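DNA-3-methyladenine glycosidase II, putative (Deinococcus radiodurans, PDB 2YG9) is a putative DNA glycosidase of the helix-hairpin-helix superfamily of base excision DNA repair proteins, with an all-alpha fold of helices and loops. Local coordinates at residues Ala30-His35 with Ala201-Leu206; Gly50-Leu55 with Ala207-Trp212. All blocks are in the same frame, centred on the assembly; numbering follows the deposited sequence.

Contact 1: residues Ala30-His35 with Ala201-Leu206; sequences AGAVAH and APYRSL. With NI (nickel (II) ion), chain F.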
loop_
_atom_site.group_PDB
_atom_site.type_symbol
_atom_site.label_atom_id
_atom_site.label_comp_id
_atom_site.label_asym_id
_atom_site.label_seq_id
_atom_site.Cartn_x
_atom_site.Cartn_y
_atom_site.Cartn_z
ATOM N N ALA A 30 -4.847 -1.106 19.865
ATOM C CA ALA A 30 -4.336 -1.225 21.239
ATOM C C ALA A 30 -3.334 -2.362 21.397
ATOM O O ALA A 30 -2.198 -2.175 21.889
ATOM C CB ALA A 30 -5.554 -1.378 22.282
ATOM N N GLY A 31 -3.751 -3.542 20.978
ATOM C CA GLY A 31 -2.880 -4.723 20.952
ATOM C C GLY A 31 -1.597 -4.521 20.172
ATOM O O GLY A 31 -0.519 -4.820 20.667
ATOM N N ALA A 32 -1.724 -4.007 18.959
ATOM C CA ALA A 32 -0.602 -3.619 18.111
ATOM C C ALA A 32 0.374 -2.648 18.787
ATOM O O ALA A 32 1.560 -2.919 18.867
ATOM C CB ALA A 32 -1.126 -3.015 16.758
ATOM N N VAL A 33 -0.135 -1.551 19.324
ATOM C CA VAL A 33 0.730 -0.582 19.983
ATOM C C VAL A 33 1.442 -1.184 21.227
ATOM O O VAL A 33 2.591 -0.841 21.487
ATOM C CB VAL A 33 -0.046 0.718 20.302
ATOM C CG1 VAL A 33 0.797 1.733 21.171
ATOM C CG2 VAL A 33 -0.490 1.384 18.967
ATOM N N ALA A 34 0.765 -2.056 21.980
ATOM C CA ALA A 34 1.362 -2.671 23.160
ATOM C C ALA A 34 2.499 -3.552 22.706
ATOM O O ALA A 34 3.542 -3.548 23.304
ATOM C CB ALA A 34 0.362 -3.473 23.923
ATOM N N HIS A 35 2.269 -4.326 21.647
ATOM C CA HIS A 35 3.291 -5.211 21.132
ATOM C C HIS A 35 4.503 -4.413 20.647
ATOM O O HIS A 35 5.618 -4.686 21.074
ATOM C CB HIS A 35 2.731 -6.128 20.041
ATOM C CG HIS A 35 3.779 -6.959 19.374
ATOM N ND1 HIS A 35 4.037 -8.267 19.730
ATOM C CD2 HIS A 35 4.663 -6.653 18.396
ATOM C CE1 HIS A 35 5.026 -8.732 18.982
ATOM N NE2 HIS A 35 5.442 -7.758 18.185
ATOM N N ALA A 201 6.503 -8.073 13.937
ATOM C CA ALA A 201 5.480 -9.057 13.550
ATOM C C ALA A 201 4.659 -9.482 14.770
ATOM O O ALA A 201 5.224 -9.645 15.813
ATOM C CB ALA A 201 6.149 -10.250 12.916
ATOM N N PRO A 202 3.332 -9.657 14.632
ATOM C CA PRO A 202 2.478 -9.563 13.434
ATOM C C PRO A 202 1.872 -8.185 13.119
ATOM O O PRO A 202 0.784 -8.121 12.489
ATOM C CB PRO A 202 1.356 -10.536 13.773
ATOM C CG PRO A 202 1.122 -10.260 15.195
ATOM C CD PRO A 202 2.536 -10.114 15.784
ATOM N N TYR A 203 2.602 -7.113 13.468
ATOM C CA TYR A 203 2.103 -5.735 13.322
ATOM C C TYR A 203 3.118 -4.873 12.563
ATOM O O TYR A 203 3.344 -3.736 12.885
ATOM C CB TYR A 203 1.788 -5.120 14.697
ATOM C CG TYR A 203 0.863 -5.977 15.553
ATOM C CD1 TYR A 203 -0.463 -6.183 15.189
ATOM C CD2 TYR A 203 1.337 -6.602 16.723
ATOM C CE1 TYR A 203 -1.306 -6.997 15.958
ATOM C CE2 TYR A 203 0.502 -7.395 17.491
ATOM C CZ TYR A 203 -0.812 -7.581 17.108
ATOM O OH TYR A 203 -1.653 -8.336 17.903
ATOM N N ARG A 204 3.722 -5.447 11.532
ATOM C CA ARG A 204 4.711 -4.700 10.729
ATOM C C ARG A 204 4.095 -3.560 9.943
ATOM O O ARG A 204 4.778 -2.577 9.658
ATOM C CB ARG A 204 5.491 -5.666 9.855
ATOM C CG ARG A 204 6.659 -6.235 10.617
ATOM C CD ARG A 204 7.379 -7.299 9.862
ATOM N NE ARG A 204 6.588 -8.523 9.666
ATOM C CZ ARG A 204 7.088 -9.615 9.108
ATOM N NH1 ARG A 204 8.347 -9.619 8.708
ATOM N NH2 ARG A 204 6.345 -10.702 8.962
ATOM N N SER A 205 2.798 -3.671 9.603
ATOM C CA SER A 205 2.111 -2.592 8.872
ATOM C C SER A 205 1.993 -1.343 9.734
ATOM O O SER A 205 2.350 -0.277 9.295
ATOM C CB SER A 205 0.698 -2.999 8.384
ATOM O OG SER A 205 0.781 -4.017 7.408
ATOM N N LEU A 206 1.502 -1.468 10.961
ATOM C CA LEU A 206 1.392 -0.295 11.824
ATOM C C LEU A 206 2.761 0.252 12.218
ATOM O O LEU A 206 2.918 1.476 12.292
ATOM C CB LEU A 206 0.503 -0.570 13.070
ATOM C CG LEU A 206 0.145 0.611 13.976
ATOM C CD1 LEU A 206 -0.714 1.664 13.232
ATOM C CD2 LEU A 206 -0.550 0.120 15.282
HETATM NI NI NI F . 2.311 -9.734 20.773
HETATM O O HOH W 1 -0.012 -8.990 20.460
HETATM O O HOH W 2 2.201 -11.478 19.401
HETATM O O HOH W 3 2.848 -8.491 22.756
HETATM O O HOH W 4 1.831 -11.063 22.821
#

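Contact 2: residues Gly50-Leu55 with Ala207-Trp212; sequences GELPVL and ASRYLW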
loop_
_atom_site.group_PDB
_atom_site.type_symbol
_atom_site.label_atom_id
_atom_site.label_comp_id
_atom_site.label_asym_id
_atom_site.label_seq_id
_atom_site.Cartn_x
_atom_site.Cartn_y
_atom_site.Cartn_z
ATOM N N GLY A 50 1.588 9.764 18.423
ATOM C CA GLY A 50 0.200 9.636 18.820
ATOM C C GLY A 50 -0.553 8.541 18.065
ATOM O O GLY A 50 0.036 7.581 17.530
ATOM N N GLU A 51 -1.872 8.683 18.037
ATOM C CA GLU A 51 -2.732 7.674 17.434
ATOM C C GLU A 51 -2.841 7.854 15.932
ATOM O O GLU A 51 -2.862 8.966 15.430
ATOM C CB GLU A 51 -4.122 7.711 18.060
ATOM C CG GLU A 51 -4.830 6.385 17.958
ATOM C CD GLU A 51 -4.520 5.479 19.153
ATOM O OE1 GLU A 51 -4.869 5.946 20.282
ATOM O OE2 GLU A 51 -3.975 4.329 18.973
ATOM N N LEU A 52 -2.878 6.731 15.223
ATOM C CA LEU A 52 -3.052 6.697 13.767
ATOM C C LEU A 52 -4.408 6.075 13.461
ATOM O O LEU A 52 -4.836 5.179 14.167
ATOM C CB LEU A 52 -1.945 5.873 13.116
ATOM C CG LEU A 52 -0.490 6.293 13.276
ATOM C CD1 LEU A 52 0.464 5.373 12.528
ATOM C CD2 LEU A 52 -0.356 7.725 12.820
ATOM N N PRO A 53 -5.113 6.568 12.427
ATOM C CA PRO A 53 -6.447 6.006 12.116
ATOM C C PRO A 53 -6.427 4.504 11.727
ATOM O O PRO A 53 -5.474 4.036 11.070
ATOM C CB PRO A 53 -6.927 6.842 10.938
ATOM C CG PRO A 53 -5.696 7.568 10.423
ATOM C CD PRO A 53 -4.701 7.634 11.499
ATOM N N VAL A 54 -7.449 3.774 12.150
ATOM C CA VAL A 54 -7.615 2.373 11.759
ATOM C C VAL A 54 -8.042 2.290 10.252
ATOM O O VAL A 54 -9.081 2.828 9.846
ATOM C CB VAL A 54 -8.620 1.620 12.694
ATOM C CG1 VAL A 54 -8.726 0.150 12.357
ATOM C CG2 VAL A 54 -8.224 1.728 14.173
ATOM N N LEU A 55 -7.263 1.580 9.446
ATOM C CA LEU A 55 -7.578 1.365 8.019
ATOM C C LEU A 55 -8.582 0.222 7.845
ATOM O O LEU A 55 -8.387 -0.868 8.395
ATOM C CB LEU A 55 -6.311 1.015 7.212
ATOM C CG LEU A 55 -5.185 2.004 7.405
ATOM C CD1 LEU A 55 -3.986 1.663 6.579
ATOM C CD2 LEU A 55 -5.714 3.385 7.123
ATOM N N ALA A 207 3.731 -0.629 12.457
ATOM C CA ALA A 207 5.117 -0.190 12.719
ATOM C C ALA A 207 5.579 0.651 11.531
ATOM O O ALA A 207 6.085 1.707 11.717
ATOM C CB ALA A 207 6.036 -1.356 12.883
ATOM N N SER A 208 5.396 0.138 10.310
ATOM C CA SER A 208 5.723 0.879 9.086
ATOM C C SER A 208 5.045 2.275 9.077
ATOM O O SER A 208 5.690 3.290 8.827
ATOM C CB SER A 208 5.308 0.066 7.865
ATOM O OG SER A 208 6.145 -1.048 7.661
ATOM N N ARG A 209 3.748 2.318 9.370
ATOM C CA ARG A 209 3.021 3.581 9.409
ATOM C C ARG A 209 3.573 4.550 10.466
ATOM O O ARG A 209 3.636 5.781 10.229
ATOM C CB ARG A 209 1.527 3.317 9.606
ATOM C CG ARG A 209 0.885 2.642 8.384
ATOM C CD ARG A 209 -0.589 2.335 8.651
ATOM N NE ARG A 209 -1.351 3.573 8.879
ATOM C CZ ARG A 209 -2.502 3.675 9.559
ATOM N NH1 ARG A 209 -3.040 2.634 10.171
ATOM N NH2 ARG A 209 -3.079 4.856 9.677
ATOM N N TYR A 210 4.013 4.012 11.597
ATOM C CA TYR A 210 4.678 4.844 12.608
ATOM C C TYR A 210 6.044 5.336 12.171
ATOM O O TYR A 210 6.419 6.451 12.495
ATOM C CB TYR A 210 4.734 4.142 13.986
ATOM C CG TYR A 210 3.490 4.369 14.821
ATOM C CD1 TYR A 210 3.188 5.642 15.336
ATOM C CD2 TYR A 210 2.594 3.351 15.045
ATOM C CE1 TYR A 210 2.017 5.868 16.079
ATOM C CE2 TYR A 210 1.424 3.570 15.782
ATOM C CZ TYR A 210 1.143 4.830 16.300
ATOM O OH TYR A 210 -0.032 4.991 17.029
ATOM N N LEU A 211 6.816 4.527 11.442
ATOM C CA LEU A 211 8.053 5.050 10.847
ATOM C C LEU A 211 7.818 6.222 9.878
ATOM O O LEU A 211 8.558 7.242 9.893
ATOM C CB LEU A 211 8.854 3.936 10.163
ATOM C CG LEU A 211 9.555 2.897 11.058
ATOM C CD1 LEU A 211 10.271 1.892 10.173
ATOM C CD2 LEU A 211 10.504 3.572 12.051
ATOM N N TRP A 212 6.806 6.102 9.023
ATOM C CA TRP A 212 6.488 7.197 8.109
ATOM C C TRP A 212 5.975 8.404 8.910
ATOM O O TRP A 212 6.256 9.578 8.570
ATOM C CB TRP A 212 5.430 6.773 7.073
ATOM C CG TRP A 212 5.929 5.821 5.998
ATOM C CD1 TRP A 212 7.064 5.942 5.271
ATOM C CD2 TRP A 212 5.287 4.618 5.544
ATOM N NE1 TRP A 212 7.168 4.906 4.370
ATOM C CE2 TRP A 212 6.092 4.076 4.520
ATOM C CE3 TRP A 212 4.089 3.972 5.871
ATOM C CZ2 TRP A 212 5.756 2.894 3.839
ATOM C CZ3 TRP A 212 3.763 2.786 5.193
ATOM C CH2 TRP A 212 4.602 2.268 4.206
HETATM O O HOH W 5 -2.589 4.158 16.651
#

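Contact 1: residues Ala30-His35 with Ala201-Leu206
Helix 30-36 lies against the turn that leads into helix 204-219, and the two backbones come nearest at Ala32 and Tyr203, whose CA atoms are 5.9 Å apart. Tyr203 is the N-cap residue of the second helix, and Pro202 before it follows a cis peptide bond. The phenol ring is held on both faces. Ala32 CA sits over the centre of one face, 3.7 Å from the ring centroid and 8° off the normal, a CH-pi contact. Pro202 CG covers the opposite face, nearer the rim. At its side the ring turns an edge to the face of His35 in an offset edge-to-face pair, with planes at 64° and centroids 5.3 Å apart. The His35 ring reaches this place because CG is anti to the backbone N (chi1 174°). Pro202 CD lies over one face of the imidazole. Beside the phenol ring, Leu206 CD2 touches Ala32 CB at 3.5 Å and also meets Val33 CG2. This apolar patch continues past the segments, where Leu26 touches Ala32 and Tyr203.

The two imidazole nitrogens have different work. His35 NE2 is hydrogen-bonded to Arg199 O, just before the second segment; Ala201 O is close too, but the angle is poor for a bond. His35 ND1 binds the nickel ion at 2.5 Å, and four waters also lie in the metal's shell. One of these waters, 3.1 Å from Tyr203 OH, is hydrogen-bonded to it, so the tyrosine belongs to the second shell of the metal. The bond at NE2 and the ring pair probably fix the imidazole's rotation and direct ND1 to the nickel. Within this chain His35 is the protein ligand found, beside four waters, so much of the observed shell is solvent.

Contact 2: residues Gly50-Leu55 with Ala207-Trp212
Two side chains of helix 204-219, Arg209 and Tyr210, grip the backbone of the extended segment 50-55. Arg209 meets Pro53 O end-on. NH1 and NH2 both donate to that one oxygen, each at 2.9 Å, and it lies in the guanidinium plane. The two bonds are bent, with N-H...O angles of 144° and 148°, as expected when two nitrogens share one acceptor. The chain of Arg209 bends at chi3 (63°) to bring the group there. Leucines flank the flat group: Leu52 CB over one face and Leu55 CG over the other, the latter 3.6 Å from Arg209 NH1.

Tyr210 OH donates to Gly50 O at 2.6 Å, with the hydroxyl tilted from the carbonyl plane. Leu52 CD1 stands over the centre of the phenol ring, 3.6 Å from the centroid, in a CH-pi contact. The same methyl touches Arg209 CB, so Leu52 packs against both residues. A water links three groups: it donates to Tyr210 OH and to Glu51 OE2, and accepts from Leu52 N at 3.0 Å.

Further out, Val45, Thr46 and Cys49 of helix 40-49 pack on Tyr210. Leu164 of helix 156-166 touches Arg209, and Phe165 touches Leu55. Gly50, with positive phi, ends helix 40-49 and turns the chain into the extended segment. The contact thus ties a connection between two helices to a late helix of the all-helical fold of the HhH-GPD superfamily.

How the contacts relate
Both contacts use helix 204-219. Contact 1 takes the turn before it and its first residues; contact 2 takes the next six. Their centres are 10 Å apart, and they touch where Leu206 CD1 meets Leu52 CD1 at 4.0 Å and Val33 packs near Tyr210. Contact 1 is partly buried and joins helix to helix start through apolar and ring packing, with no hydrogen bond across it; its polar groups turn to a metal, water and a carbonyl outside the segments. Contact 2 lies at the surface, and there hydrogen bonds to backbone carbonyls hold a loop without regular structure. The segments alternate along the chain, and both early ones pack on or just before one late helix.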